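Local atomic coordinates of glycoside Hydrolase (Bacteroides uniformis, PDB entry 5T99), a protein that probably hydrolyses galactose-containing oligosaccharides as a family 2 glycoside hydrolase in a gut bacterium's agarose-degrading pathway, and binds galacto-isofagomine in a sugar pocket. Residues F300-G304 with E305-F309; G319-A323 with A324-R328; N350-P354 with E355-L359; K394-T397 with S398-R402; A435-C438 with R439-P443. All blocks are in the same frame, centred on the assembly; numbering follows the deposited sequence.

Contact 1 of 5, residues F300-G304 with E305-F309; sequences FFLNG and EKIRF
Phe300, Glu305 and Ile307 show how a beta hairpin is closed: strand 299-302 reverses into strand 305-313 through a type I' turn from Leu302 to Glu305, with Asn303 and Gly304, both at positive phi, as its central residues. Glu305 shuts the turn with its backbone. Its O accepts from Leu302 N at 2.8 Å, while its N reaches Leu302 O at 3.1 Å. The Glu305 CG stands anti to the carbonyl carbon (chi1 -57°), and the bend at chi2 turns the carboxylate beyond it, with CD 4.0 Å from Gly304 O. Farther along, Ile307 N bonds to Phe300 O (3.0 Å). These two side chains run alongside each other, Ile307 CG2 lying at the edge of the Phe300 ring, 3.5 Å from CD2. Phe309 CZ comes over a face of that ring, the two rings being oblique. Both phenylalanines also touch Ile410 and Met411 of barrel strand 409-416. Where the backbones diverge, water 1 accepts from Phe300 N and donates to Ile307 O, each at 2.8 Å.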
loop_
_atom_site.group_PDB
_atom_site.type_symbol
_atom_site.label_atom_id
_atom_site.label_comp_id
_atom_site.label_asym_id
_atom_site.label_seq_id
_atom_site.Cartn_x
_atom_site.Cartn_y
_atom_site.Cartn_z
ATOM N N PHE A 300 20.231 4.837 -9.702
ATOM C CA PHE A 300 20.079 4.511 -8.286
ATOM C C PHE A 300 20.778 3.177 -8.022
ATOM O O PHE A 300 20.816 2.294 -8.895
ATOM C CB PHE A 300 18.586 4.429 -7.903
ATOM C CG PHE A 300 18.321 4.657 -6.438
ATOM C CD1 PHE A 300 18.001 5.926 -5.963
ATOM C CD2 PHE A 300 18.401 3.608 -5.528
ATOM C CE1 PHE A 300 17.773 6.142 -4.604
ATOM C CE2 PHE A 300 18.177 3.815 -4.173
ATOM C CZ PHE A 300 17.871 5.084 -3.707
ATOM N N PHE A 301 21.325 3.037 -6.818
ATOM C CA PHE A 301 22.129 1.880 -6.465
ATOM C C PHE A 301 21.696 1.299 -5.123
ATOM O O PHE A 301 21.524 2.033 -4.156
ATOM C CB PHE A 301 23.617 2.253 -6.435
ATOM C CG PHE A 301 24.155 2.675 -7.771
ATOM C CD1 PHE A 301 24.816 1.766 -8.590
ATOM C CD2 PHE A 301 23.988 3.988 -8.219
ATOM C CE1 PHE A 301 25.305 2.154 -9.843
ATOM C CE2 PHE A 301 24.456 4.384 -9.471
ATOM C CZ PHE A 301 25.121 3.462 -10.285
ATOM N N LEU A 302 21.531 -0.025 -5.097
ATOM C CA LEU A 302 21.218 -0.787 -3.892
ATOM C C LEU A 302 22.332 -1.810 -3.663
ATOM O O LEU A 302 22.595 -2.655 -4.529
ATOM C CB LEU A 302 19.862 -1.497 -4.048
ATOM C CG LEU A 302 19.432 -2.412 -2.899
ATOM C CD1 LEU A 302 19.278 -1.622 -1.609
ATOM C CD2 LEU A 302 18.143 -3.143 -3.233
ATOM N N ASN A 303 22.988 -1.734 -2.508
ATOM C CA ASN A 303 24.077 -2.664 -2.163
ATOM C C ASN A 303 25.174 -2.732 -3.257
ATOM O O ASN A 303 25.688 -3.801 -3.604
ATOM C CB ASN A 303 23.486 -4.046 -1.808
ATOM C CG ASN A 303 22.641 -4.005 -0.546
ATOM O OD1 ASN A 303 22.950 -3.252 0.383
ATOM N ND2 ASN A 303 21.568 -4.808 -0.499
ATOM N N GLY A 304 25.502 -1.561 -3.794
ATOM C CA GLY A 304 26.518 -1.415 -4.817
ATOM C C GLY A 304 26.142 -1.770 -6.244
ATOM O O GLY A 304 27.000 -1.700 -7.106
ATOM N N GLU A 305 24.888 -2.152 -6.505
ATOM C CA GLU A 305 24.443 -2.562 -7.847
ATOM C C GLU A 305 23.350 -1.607 -8.324
ATOM O O GLU A 305 22.533 -1.141 -7.520
ATOM C CB GLU A 305 23.891 -3.992 -7.837
ATOM C CG GLU A 305 24.853 -5.073 -7.318
ATOM C CD GLU A 305 25.983 -5.409 -8.291
ATOM O OE1 GLU A 305 27.146 -5.528 -7.836
ATOM O OE2 GLU A 305 25.716 -5.558 -9.512
ATOM N N LYS A 306 23.367 -1.299 -9.620
ATOM C CA LYS A 306 22.269 -0.595 -10.283
ATOM C C LYS A 306 20.964 -1.296 -9.975
ATOM O O LYS A 306 20.868 -2.501 -10.141
ATOM C CB LYS A 306 22.447 -0.584 -11.805
ATOM C CG LYS A 306 22.995 0.712 -12.385
ATOM C CD LYS A 306 21.883 1.726 -12.707
ATOM C CE LYS A 306 22.420 2.908 -13.509
ATOM N NZ LYS A 306 22.874 2.542 -14.884
ATOM N N ILE A 307 19.983 -0.531 -9.514
ATOM C CA ILE A 307 18.612 -0.992 -9.347
ATOM C C ILE A 307 17.757 -0.189 -10.332
ATOM O O ILE A 307 18.057 0.971 -10.607
ATOM C CB ILE A 307 18.125 -0.828 -7.874
ATOM C CG1 ILE A 307 16.755 -1.471 -7.666
ATOM C CG2 ILE A 307 18.055 0.634 -7.432
ATOM C CD1 ILE A 307 16.290 -1.444 -6.220
ATOM N N ARG A 308 16.722 -0.820 -10.881
ATOM C CA ARG A 308 15.724 -0.131 -11.698
ATOM C C ARG A 308 14.349 -0.324 -11.091
ATOM O O ARG A 308 14.033 -1.404 -10.604
ATOM C CB ARG A 308 15.743 -0.644 -13.135
ATOM C CG ARG A 308 17.132 -0.584 -13.748
ATOM C CD ARG A 308 17.147 -0.744 -15.259
ATOM N NE ARG A 308 18.320 -0.080 -15.848
ATOM C CZ ARG A 308 18.450 1.241 -16.056
ATOM N NH1 ARG A 308 17.480 2.102 -15.716
ATOM N NH2 ARG A 308 19.575 1.711 -16.611
ATOM N N PHE A 309 13.527 0.717 -11.141
ATOM C CA PHE A 309 12.192 0.669 -10.565
ATOM C C PHE A 309 11.157 0.166 -11.573
ATOM O O PHE A 309 10.743 0.883 -12.484
ATOM C CB PHE A 309 11.775 2.041 -10.014
ATOM C CG PHE A 309 12.799 2.679 -9.119
ATOM C CD1 PHE A 309 13.389 1.962 -8.086
ATOM C CD2 PHE A 309 13.154 4.005 -9.295
ATOM C CE1 PHE A 309 14.337 2.556 -7.259
ATOM C CE2 PHE A 309 14.090 4.609 -8.471
ATOM C CZ PHE A 309 14.687 3.886 -7.450
HETATM O O HOH W 1 18.747 3.418 -11.661
#

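Contact 2 of 5, residues G319-A323 with A324-R328; sequences GPMGA and AVNVR
Met321 O accepts a hydrogen bond from water 2 at 2.6 Å, and the same water accepts from Ala324 N at 3.0 Å, so this water bridges the two sides of the bend between strand 305-313 and helix 327-339. Water 3 lies in a similar bridging place, 2.8 Å from Gly322 O and 2.7 Å from Ala324 O. The two halves of the bend make no direct backbone pairing; the tight turn at its start is held within the first half, where Gly322 N bonds to Gly319 O at 2.7 Å.

The side chains meet once, at the end of a methionine. Met321 is bent at chi2 and chi3, which brings its CE to 3.9 Å from Asn326 ND2, the two side chains crossing at a slant. Asn326 is the N-cap of helix 327-339, with CG anti to the backbone N (chi1 -176°). Met321 also packs on Leu730, Tyr732 and Ile791, strand residues in the C-terminal part of the chain.

In this buried bend water 2 thus links Met321 O and Ala324 N in place of a direct bond. A single amide, that of Asn326, both caps a barrel helix and ties its beginning to a neighbouring beta domain: OD1 accepts from Ala329 N in the first turn, while ND2 donates to Lys728 O.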
loop_
_atom_site.group_PDB
_atom_site.type_symbol
_atom_site.label_atom_id
_atom_site.label_comp_id
_atom_site.label_asym_id
_atom_site.label_seq_id
_atom_site.Cartn_x
_atom_site.Cartn_y
_atom_site.Cartn_z
ATOM N N GLY A 319 -10.134 -1.930 -1.351
ATOM C CA GLY A 319 -11.375 -2.238 -2.050
ATOM C C GLY A 319 -12.493 -2.653 -1.106
ATOM O O GLY A 319 -12.814 -1.892 -0.201
ATOM N N PRO A 320 -13.056 -3.881 -1.269
ATOM C CA PRO A 320 -14.114 -4.359 -0.363
ATOM C C PRO A 320 -13.799 -4.290 1.121
ATOM O O PRO A 320 -14.723 -4.189 1.931
ATOM C CB PRO A 320 -14.303 -5.827 -0.774
ATOM C CG PRO A 320 -13.830 -5.903 -2.182
ATOM C CD PRO A 320 -12.723 -4.893 -2.296
ATOM N N MET A 321 -12.519 -4.368 1.477
ATOM C CA MET A 321 -12.089 -4.233 2.874
ATOM C C MET A 321 -12.017 -2.788 3.361
ATOM O O MET A 321 -11.775 -2.562 4.548
ATOM C CB MET A 321 -10.728 -4.907 3.085
ATOM C CG MET A 321 -10.711 -6.409 2.824
ATOM S SD MET A 321 -11.775 -7.375 3.928
ATOM C CE MET A 321 -11.149 -6.924 5.552
ATOM N N GLY A 322 -12.238 -1.812 2.483
ATOM C CA GLY A 322 -12.164 -0.416 2.886
ATOM C C GLY A 322 -10.762 0.000 3.328
ATOM O O GLY A 322 -9.765 -0.619 2.934
ATOM N N ALA A 323 -10.701 1.028 4.171
ATOM C CA ALA A 323 -9.434 1.629 4.618
ATOM C C ALA A 323 -8.914 1.127 5.966
ATOM O O ALA A 323 -7.765 1.402 6.302
ATOM C CB ALA A 323 -9.556 3.145 4.656
ATOM N N ALA A 324 -9.723 0.409 6.746
ATOM C CA ALA A 324 -9.226 -0.145 8.014
ATOM C C ALA A 324 -7.996 -1.034 7.758
ATOM O O ALA A 324 -8.017 -1.865 6.850
ATOM C CB ALA A 324 -10.311 -0.932 8.733
ATOM N N VAL A 325 -6.929 -0.837 8.537
ATOM C CA VAL A 325 -5.691 -1.589 8.332
ATOM C C VAL A 325 -5.962 -3.075 8.503
ATOM O O VAL A 325 -6.544 -3.501 9.500
ATOM C CB VAL A 325 -4.547 -1.168 9.287
ATOM C CG1 VAL A 325 -3.350 -2.117 9.171
ATOM C CG2 VAL A 325 -4.089 0.239 8.962
ATOM N N ASN A 326 -5.558 -3.849 7.503
ATOM C CA ASN A 326 -5.606 -5.297 7.578
ATOM C C ASN A 326 -4.348 -5.865 6.928
ATOM O O ASN A 326 -4.139 -5.728 5.727
ATOM C CB ASN A 326 -6.870 -5.819 6.902
ATOM C CG ASN A 326 -7.027 -7.319 7.042
ATOM O OD1 ASN A 326 -6.245 -8.106 6.481
ATOM N ND2 ASN A 326 -8.053 -7.731 7.779
ATOM N N VAL A 327 -3.542 -6.543 7.734
ATOM C CA VAL A 327 -2.214 -7.008 7.316
ATOM C C VAL A 327 -2.307 -7.959 6.119
ATOM O O VAL A 327 -1.575 -7.798 5.144
ATOM C CB VAL A 327 -1.451 -7.671 8.504
ATOM C CG1 VAL A 327 -0.131 -8.297 8.044
ATOM C CG2 VAL A 327 -1.209 -6.651 9.610
ATOM N N ARG A 328 -3.203 -8.942 6.194
ATOM C CA ARG A 328 -3.357 -9.912 5.098
ATOM C C ARG A 328 -3.798 -9.267 3.788
ATOM O O ARG A 328 -3.266 -9.609 2.726
ATOM C CB ARG A 328 -4.296 -11.061 5.476
ATOM C CG ARG A 328 -4.554 -12.081 4.358
ATOM C CD ARG A 328 -3.285 -12.675 3.728
ATOM N NE ARG A 328 -3.572 -13.328 2.449
ATOM C CZ ARG A 328 -2.674 -13.670 1.519
ATOM N NH1 ARG A 328 -1.372 -13.421 1.672
ATOM N NH2 ARG A 328 -3.090 -14.255 0.399
HETATM O O HOH W 2 -12.395 -0.939 6.466
HETATM O O HOH W 3 -7.519 -1.771 4.212
#

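Contact 3 of 5, residues N350-P354 with E355-L359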
loop_
_atom_site.group_PDB
_atom_site.type_symbol
_atom_site.label_atom_id
_atom_site.label_comp_id
_atom_site.label_asym_id
_atom_site.label_seq_id
_atom_site.Cartn_x
_atom_site.Cartn_y
_atom_site.Cartn_z
ATOM N N ASN A 350 0.537 10.178 0.190
ATOM C CA ASN A 350 0.362 10.295 1.627
ATOM C C ASN A 350 1.117 9.181 2.324
ATOM O O ASN A 350 1.411 8.153 1.708
ATOM C CB ASN A 350 -1.121 10.183 2.020
ATOM C CG ASN A 350 -1.805 8.977 1.397
ATOM O OD1 ASN A 350 -2.408 9.075 0.330
ATOM N ND2 ASN A 350 -1.693 7.825 2.047
ATOM N N PRO A 351 1.417 9.367 3.615
ATOM C CA PRO A 351 2.023 8.261 4.347
ATOM C C PRO A 351 1.092 7.046 4.418
ATOM O O PRO A 351 -0.107 7.213 4.642
ATOM C CB PRO A 351 2.238 8.844 5.749
ATOM C CG PRO A 351 2.386 10.308 5.519
ATOM C CD PRO A 351 1.446 10.621 4.385
ATOM N N PRO A 352 1.641 5.831 4.237
ATOM C CA PRO A 352 0.852 4.626 4.419
ATOM C C PRO A 352 0.807 4.237 5.890
ATOM O O PRO A 352 1.306 4.964 6.749
ATOM C CB PRO A 352 1.627 3.602 3.609
ATOM C CG PRO A 352 3.046 4.017 3.796
ATOM C CD PRO A 352 3.045 5.508 3.918
ATOM N N SER A 353 0.194 3.105 6.185
ATOM C CA SER A 353 0.181 2.589 7.547
ATOM C C SER A 353 1.569 2.031 7.863
ATOM O O SER A 353 2.303 1.662 6.938
ATOM C CB SER A 353 -0.849 1.484 7.665
ATOM O OG SER A 353 -0.465 0.414 6.844
ATOM N N PRO A 354 1.947 1.977 9.150
ATOM C CA PRO A 354 3.200 1.290 9.491
ATOM C C PRO A 354 3.224 -0.169 9.016
ATOM O O PRO A 354 4.249 -0.642 8.518
ATOM C CB PRO A 354 3.242 1.360 11.019
ATOM C CG PRO A 354 2.396 2.545 11.373
ATOM C CD PRO A 354 1.312 2.578 10.338
ATOM N N GLU A 355 2.083 -0.847 9.130
ATOM C CA GLU A 355 1.968 -2.266 8.767
ATOM C C GLU A 355 2.309 -2.479 7.299
ATOM O O GLU A 355 3.022 -3.433 6.943
ATOM C CB GLU A 355 0.561 -2.815 9.077
ATOM C CG GLU A 355 0.271 -3.036 10.570
ATOM C CD GLU A 355 0.010 -1.753 11.346
ATOM O OE1 GLU A 355 -0.352 -0.720 10.717
ATOM O OE2 GLU A 355 0.181 -1.775 12.591
ATOM N N PHE A 356 1.827 -1.573 6.454
ATOM C CA PHE A 356 2.127 -1.647 5.029
ATOM C C PHE A 356 3.641 -1.626 4.795
ATOM O O PHE A 356 4.158 -2.415 4.015
ATOM C CB PHE A 356 1.433 -0.505 4.277
ATOM C CG PHE A 356 1.712 -0.498 2.799
ATOM C CD1 PHE A 356 0.960 -1.276 1.944
ATOM C CD2 PHE A 356 2.738 0.280 2.274
ATOM C CE1 PHE A 356 1.221 -1.300 0.581
ATOM C CE2 PHE A 356 3.003 0.280 0.907
ATOM C CZ PHE A 356 2.246 -0.527 0.062
ATOM N N LEU A 357 4.339 -0.722 5.491
ATOM C CA LEU A 357 5.802 -0.592 5.373
ATOM C C LEU A 357 6.548 -1.768 5.984
ATOM O O LEU A 357 7.592 -2.164 5.456
ATOM C CB LEU A 357 6.302 0.730 5.972
ATOM C CG LEU A 357 5.795 1.968 5.221
ATOM C CD1 LEU A 357 6.167 3.232 5.960
ATOM C CD2 LEU A 357 6.320 2.032 3.793
ATOM N N ASP A 358 6.017 -2.339 7.070
ATOM C CA ASP A 358 6.582 -3.574 7.617
ATOM C C ASP A 358 6.551 -4.681 6.573
ATOM O O ASP A 358 7.506 -5.438 6.459
ATOM C CB ASP A 358 5.869 -4.029 8.897
ATOM C CG ASP A 358 6.157 -3.130 10.083
ATOM O OD1 ASP A 358 7.231 -2.481 10.114
ATOM O OD2 ASP A 358 5.304 -3.071 10.994
ATOM N N LEU A 359 5.482 -4.753 5.782
ATOM C CA LEU A 359 5.383 -5.758 4.723
ATOM C C LEU A 359 6.406 -5.517 3.631
ATOM O O LEU A 359 7.080 -6.453 3.194
ATOM C CB LEU A 359 3.960 -5.829 4.147
ATOM C CG LEU A 359 2.918 -6.431 5.110
ATOM C CD1 LEU A 359 1.497 -6.159 4.629
ATOM C CD2 LEU A 359 3.137 -7.927 5.257
#
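Ser353 and Phe356 meet at the start of helix 354-363, a worked case of N-capping in a barrel. Ser353 OG accepts from Phe356 N at 3.1 Å; the hydroxyl stands in the crowded position between backbone N and carbonyl carbon (chi1 64°), which turns it toward that N-H in the first helical turn. The same OG lies 3.3 Å from Phe356 CB.

On this buried side the packing is close. Pro352 CB rests 3.7 Å from Phe356 CD2, and its CG is as near to Leu357 CG, the ring and the leucine crossing at about a right angle. The backbone bond here from Leu357 N to Ser353 O is weak, at 3.5 Å. Pro352 O also accepts a bond from Arg402 NH2 of helix 388-403.

The other side, formed by the partly exposed Pro354, Glu355 and Asp358, is looser and held more by backbone. Pro354, in the first turn, has no N-H to offer, yet its O accepts Asp358 N at 2.8 Å. Glu355 bends at chi2 (75°), so that its OE1 runs back beside Pro354, 3.7 Å from CD.

A serine cap, a proline and an acid in the first turn suit a helix amino end: the cap gives Phe356 N an acceptor, and the negative charge of Glu355 would probably be stabilised by the helix dipole.

Contact 4 of 5, residues K394-T397 with S398-R402; sequences KDLT and SLIMR
Leu396 sends its carbonyl and its side chain to the same partner, Ile400, within helix 388-403, a textbook alpha-helical repeat. Four successive backbone bonds link the two halves: Ser398 N to Lys394 O (2.8 Å), Leu399 N to Asp395 O (2.9 Å), Ile400 N to Leu396 O (3.1 Å) and Met401 N to Thr397 O (2.9 Å).

Apolar contacts follow the same spacing. Leu396 CD1 is 4.0 Å from Ile400 CD1 and 4.2 Å from Leu399 CD2, so one methyl is shared by residues three and four places on, meeting both at a slant. Along another face, Thr397 CG2 and Met401 CG are 3.9 Å apart, their side chains side by side and pointing the same way. Thr397 has CG2 anti to its backbone N, while OG1 (chi1 -65°) turns back to bond with Lys393 O, so the methyl faces the methionine and the hydroxyl bonds back to the preceding turn.

The buried Asp395 carboxylate is hydrogen-bonded by Thr131 through OD1 and by Tyr384 through OD2. The helix is the middle of a beta-alpha-beta unit between strands 366-370 and 409-416. Leu396 packs on Leu434 and Ile437 of helix 427-441, whereas Leu399 meets Pro351 in the loop before helix 354-363.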
loop_
_atom_site.group_PDB
_atom_site.type_symbol
_atom_site.label_atom_id
_atom_site.label_comp_id
_atom_site.label_asym_id
_atom_site.label_seq_id
_atom_site.Cartn_x
_atom_site.Cartn_y
_atom_site.Cartn_z
ATOM N N LYS A 394 5.401 19.898 11.163
ATOM C CA LYS A 394 5.062 18.866 12.139
ATOM C C LYS A 394 4.725 17.522 11.470
ATOM O O LYS A 394 5.167 16.467 11.947
ATOM C CB LYS A 394 3.900 19.289 13.048
ATOM C CG LYS A 394 4.233 20.363 14.072
ATOM C CD LYS A 394 3.411 20.194 15.358
ATOM C CE LYS A 394 4.056 19.158 16.294
ATOM N NZ LYS A 394 3.118 18.595 17.315
ATOM N N ASP A 395 3.956 17.566 10.383
ATOM C CA ASP A 395 3.565 16.338 9.689
ATOM C C ASP A 395 4.716 15.667 8.937
ATOM O O ASP A 395 4.842 14.443 8.977
ATOM C CB ASP A 395 2.355 16.563 8.766
ATOM C CG ASP A 395 1.046 16.636 9.532
ATOM O OD1 ASP A 395 0.892 15.856 10.508
ATOM O OD2 ASP A 395 0.176 17.475 9.165
ATOM N N LEU A 396 5.544 16.451 8.259
ATOM C CA LEU A 396 6.672 15.871 7.553
ATOM C C LEU A 396 7.705 15.340 8.554
ATOM O O LEU A 396 8.287 14.265 8.344
ATOM C CB LEU A 396 7.310 16.871 6.603
ATOM C CG LEU A 396 8.522 16.362 5.823
ATOM C CD1 LEU A 396 8.162 15.158 4.970
ATOM C CD2 LEU A 396 9.066 17.474 4.960
ATOM N N THR A 397 7.928 16.092 9.630
ATOM C CA THR A 397 8.769 15.626 10.711
ATOM C C THR A 397 8.221 14.316 11.284
ATOM O O THR A 397 8.972 13.356 11.446
ATOM C CB THR A 397 8.944 16.689 11.813
ATOM O OG1 THR A 397 9.658 17.807 11.272
ATOM C CG2 THR A 397 9.725 16.125 13.039
ATOM N N SER A 398 6.919 14.269 11.542
ATOM C CA SER A 398 6.276 13.054 12.078
ATOM C C SER A 398 6.427 11.844 11.152
ATOM O O SER A 398 6.667 10.733 11.623
ATOM C CB SER A 398 4.793 13.301 12.366
ATOM O OG SER A 398 4.200 12.128 12.877
ATOM N N LEU A 399 6.302 12.064 9.846
ATOM C CA LEU A 399 6.497 11.008 8.860
ATOM C C LEU A 399 7.928 10.434 8.902
ATOM O O LEU A 399 8.130 9.224 8.933
ATOM C CB LEU A 399 6.197 11.545 7.456
ATOM C CG LEU A 399 6.569 10.648 6.270
ATOM C CD1 LEU A 399 5.734 9.373 6.319
ATOM C CD2 LEU A 399 6.406 11.389 4.950
ATOM N N ILE A 400 8.919 11.313 8.868
ATOM C CA ILE A 400 10.312 10.877 8.805
ATOM C C ILE A 400 10.731 10.196 10.117
ATOM O O ILE A 400 11.407 9.173 10.086
ATOM C CB ILE A 400 11.233 12.045 8.414
ATOM C CG1 ILE A 400 10.944 12.440 6.961
ATOM C CG2 ILE A 400 12.704 11.673 8.582
ATOM C CD1 ILE A 400 11.539 13.763 6.548
ATOM N N MET A 401 10.282 10.737 11.247
ATOM C CA MET A 401 10.553 10.136 12.554
ATOM C C MET A 401 9.935 8.730 12.670
ATOM O O MET A 401 10.561 7.809 13.211
ATOM C CB MET A 401 10.015 11.026 13.681
ATOM C CG MET A 401 10.682 12.385 13.812
ATOM S SD MET A 401 12.352 12.270 14.434
ATOM C CE MET A 401 11.979 12.121 16.187
ATOM N N ARG A 402 8.723 8.575 12.137
ATOM C CA ARG A 402 8.017 7.293 12.126
ATOM C C ARG A 402 8.703 6.265 11.233
ATOM O O ARG A 402 8.835 5.104 11.634
ATOM C CB ARG A 402 6.566 7.493 11.637
ATOM C CG ARG A 402 5.616 6.317 11.843
ATOM C CD ARG A 402 4.274 6.504 11.127
ATOM N NE ARG A 402 4.412 6.342 9.684
ATOM C CZ ARG A 402 3.416 6.140 8.817
ATOM N NH1 ARG A 402 2.135 6.075 9.210
ATOM N NH2 ARG A 402 3.709 5.989 7.529
#

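Contact 5 of 5, residues A435-C438 with R439-P443. With EDO (1,2-ethanediol), chain L.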
loop_
_atom_site.group_PDB
_atom_site.type_symbol
_atom_site.label_atom_id
_atom_site.label_comp_id
_atom_site.label_asym_id
_atom_site.label_seq_id
_atom_site.Cartn_x
_atom_site.Cartn_y
_atom_site.Cartn_z
ATOM N N ALA A 435 12.306 20.096 1.383
ATOM C CA ALA A 435 13.531 19.352 1.148
ATOM C C ALA A 435 14.561 19.558 2.259
ATOM O O ALA A 435 15.283 18.622 2.588
ATOM C CB ALA A 435 14.127 19.711 -0.198
ATOM N N ASP A 436 14.646 20.772 2.822
ATOM C CA ASP A 436 15.600 21.039 3.912
ATOM C C ASP A 436 15.279 20.233 5.165
ATOM O O ASP A 436 16.183 19.710 5.796
ATOM C CB ASP A 436 15.684 22.528 4.259
ATOM C CG ASP A 436 16.343 23.358 3.168
ATOM O OD1 ASP A 436 17.001 22.787 2.264
ATOM O OD2 ASP A 436 16.182 24.606 3.214
ATOM N N ILE A 437 13.989 20.121 5.492
ATOM C CA ILE A 437 13.510 19.267 6.593
ATOM C C ILE A 437 13.872 17.795 6.374
ATOM O O ILE A 437 14.288 17.132 7.319
ATOM C CB ILE A 437 11.995 19.422 6.802
ATOM C CG1 ILE A 437 11.682 20.809 7.366
ATOM C CG2 ILE A 437 11.440 18.358 7.743
ATOM C CD1 ILE A 437 10.282 21.272 7.012
ATOM N N CYS A 438 13.726 17.296 5.146
ATOM C CA CYS A 438 14.193 15.939 4.812
ATOM C C CYS A 438 15.688 15.764 5.111
ATOM O O CYS A 438 16.090 14.780 5.744
ATOM C CB CYS A 438 13.914 15.578 3.352
ATOM S SG CYS A 438 12.165 15.462 2.929
ATOM N N ARG A 439 16.485 16.735 4.665
ATOM C CA ARG A 439 17.934 16.706 4.838
ATOM C C ARG A 439 18.356 16.839 6.297
ATOM O O ARG A 439 19.321 16.214 6.710
ATOM C CB ARG A 439 18.621 17.791 3.990
ATOM C CG ARG A 439 20.114 17.523 3.804
ATOM C CD ARG A 439 20.845 18.544 2.936
ATOM N NE ARG A 439 20.123 18.896 1.705
ATOM C CZ ARG A 439 19.347 19.970 1.539
ATOM N NH1 ARG A 439 19.145 20.858 2.515
ATOM N NH2 ARG A 439 18.744 20.157 0.380
ATOM N N GLU A 440 17.635 17.660 7.061
ATOM C CA GLU A 440 17.925 17.866 8.484
ATOM C C GLU A 440 17.623 16.591 9.259
ATOM O O GLU A 440 18.445 16.179 10.068
ATOM C CB GLU A 440 17.194 19.125 9.031
ATOM C CG GLU A 440 16.621 19.115 10.466
ATOM C CD GLU A 440 15.556 20.232 10.689
ATOM O OE1 GLU A 440 15.796 21.390 10.244
ATOM O OE2 GLU A 440 14.468 19.960 11.284
ATOM N N LEU A 441 16.485 15.948 8.983
ATOM C CA LEU A 441 16.014 14.815 9.798
ATOM C C LEU A 441 16.549 13.449 9.390
ATOM O O LEU A 441 16.796 12.617 10.243
ATOM C CB LEU A 441 14.486 14.762 9.822
ATOM C CG LEU A 441 13.826 15.935 10.544
ATOM C CD1 LEU A 441 12.329 15.906 10.300
ATOM C CD2 LEU A 441 14.132 15.957 12.042
ATOM N N ASP A 442 16.704 13.211 8.093
ATOM C CA ASP A 442 17.245 11.944 7.597
ATOM C C ASP A 442 18.045 12.162 6.298
ATOM O O ASP A 442 17.505 12.003 5.185
ATOM C CB ASP A 442 16.129 10.903 7.398
ATOM C CG ASP A 442 16.662 9.558 6.939
ATOM O OD1 ASP A 442 17.737 9.153 7.450
ATOM O OD2 ASP A 442 16.024 8.907 6.064
ATOM N N PRO A 443 19.343 12.513 6.436
ATOM C CA PRO A 443 20.202 12.620 5.248
ATOM C C PRO A 443 20.594 11.282 4.610
ATOM O O PRO A 443 21.258 11.307 3.584
ATOM C CB PRO A 443 21.442 13.342 5.772
ATOM C CG PRO A 443 21.491 12.982 7.213
ATOM C CD PRO A 443 20.065 12.881 7.667
HETATM C C1 EDO L . 21.746 14.055 10.924
HETATM O O1 EDO L . 20.898 15.205 10.878
HETATM C C2 EDO L . 21.011 12.873 11.545
HETATM O O2 EDO L . 20.281 13.290 12.698
HETATM O O HOH W 4 16.884 21.919 -0.906
#
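Asp436 and Arg439 form a salt bridge whose two flat groups are far from coplanar: carboxylate and guanidinium planes stand 59° apart. Arg439 NH1 gives OD1 a bond of 2.9 Å that lies near the guanidinium plane but meets the carboxylate oxygen from above its plane. Water 4 doubles the link, accepting from Arg439 NH2 at 2.9 Å and donating to Asp436 OD1 at 3.3 Å. The bend of Arg439 at chi3 (-45°) turns the group back along the helix, with Ala435 O over one face of it. The other oxygen of Asp436, OD2, pairs with Lys432, so this acid is held between two bases.

The inner side is apolar. Ile437 CG2 lies 3.7 Å from Leu441 CD1, the two side chains pointing the same way. At the exposed end, a 1,2-ethanediol molecule, probably from the crystallisation liquor, donates from O1 to Glu440 O at 2.8 Å.

The last turn closes with Asp442 N on Cys438 O at 2.9 Å, after which Asp442 leaves helical geometry. Its buried OD1 is hydrogen-bonded with Tyr188 and Thr444; OD2 pairs with Arg445 in a salt bridge and with Trp412 NE1. This is the carboxyl end of the helix in a beta-alpha-beta unit, between strands 409-416 and 447-451 of the TIM barrel.

All five contacts belong to the TIM barrel region, yet each marks a different part of it. Contact 1 is a hairpin with a buried aromatic side and an exposed turn, its nearest atoms about 10 Å or more from those of any other contact. Contacts 2 and 3 both concern helix starts: each is capped by a side chain, but contact 2 is the more buried and relies on water, whereas contact 3 relies on prolines and a serine. Contact 4 is a mid-helix turn and contact 5 the last turn of the next helix, which packs on it; contact 5 adds surface charge. Contacts 2 to 5 form a chain of neighbours, each touching the next through side chains such as Val325 with Ser353.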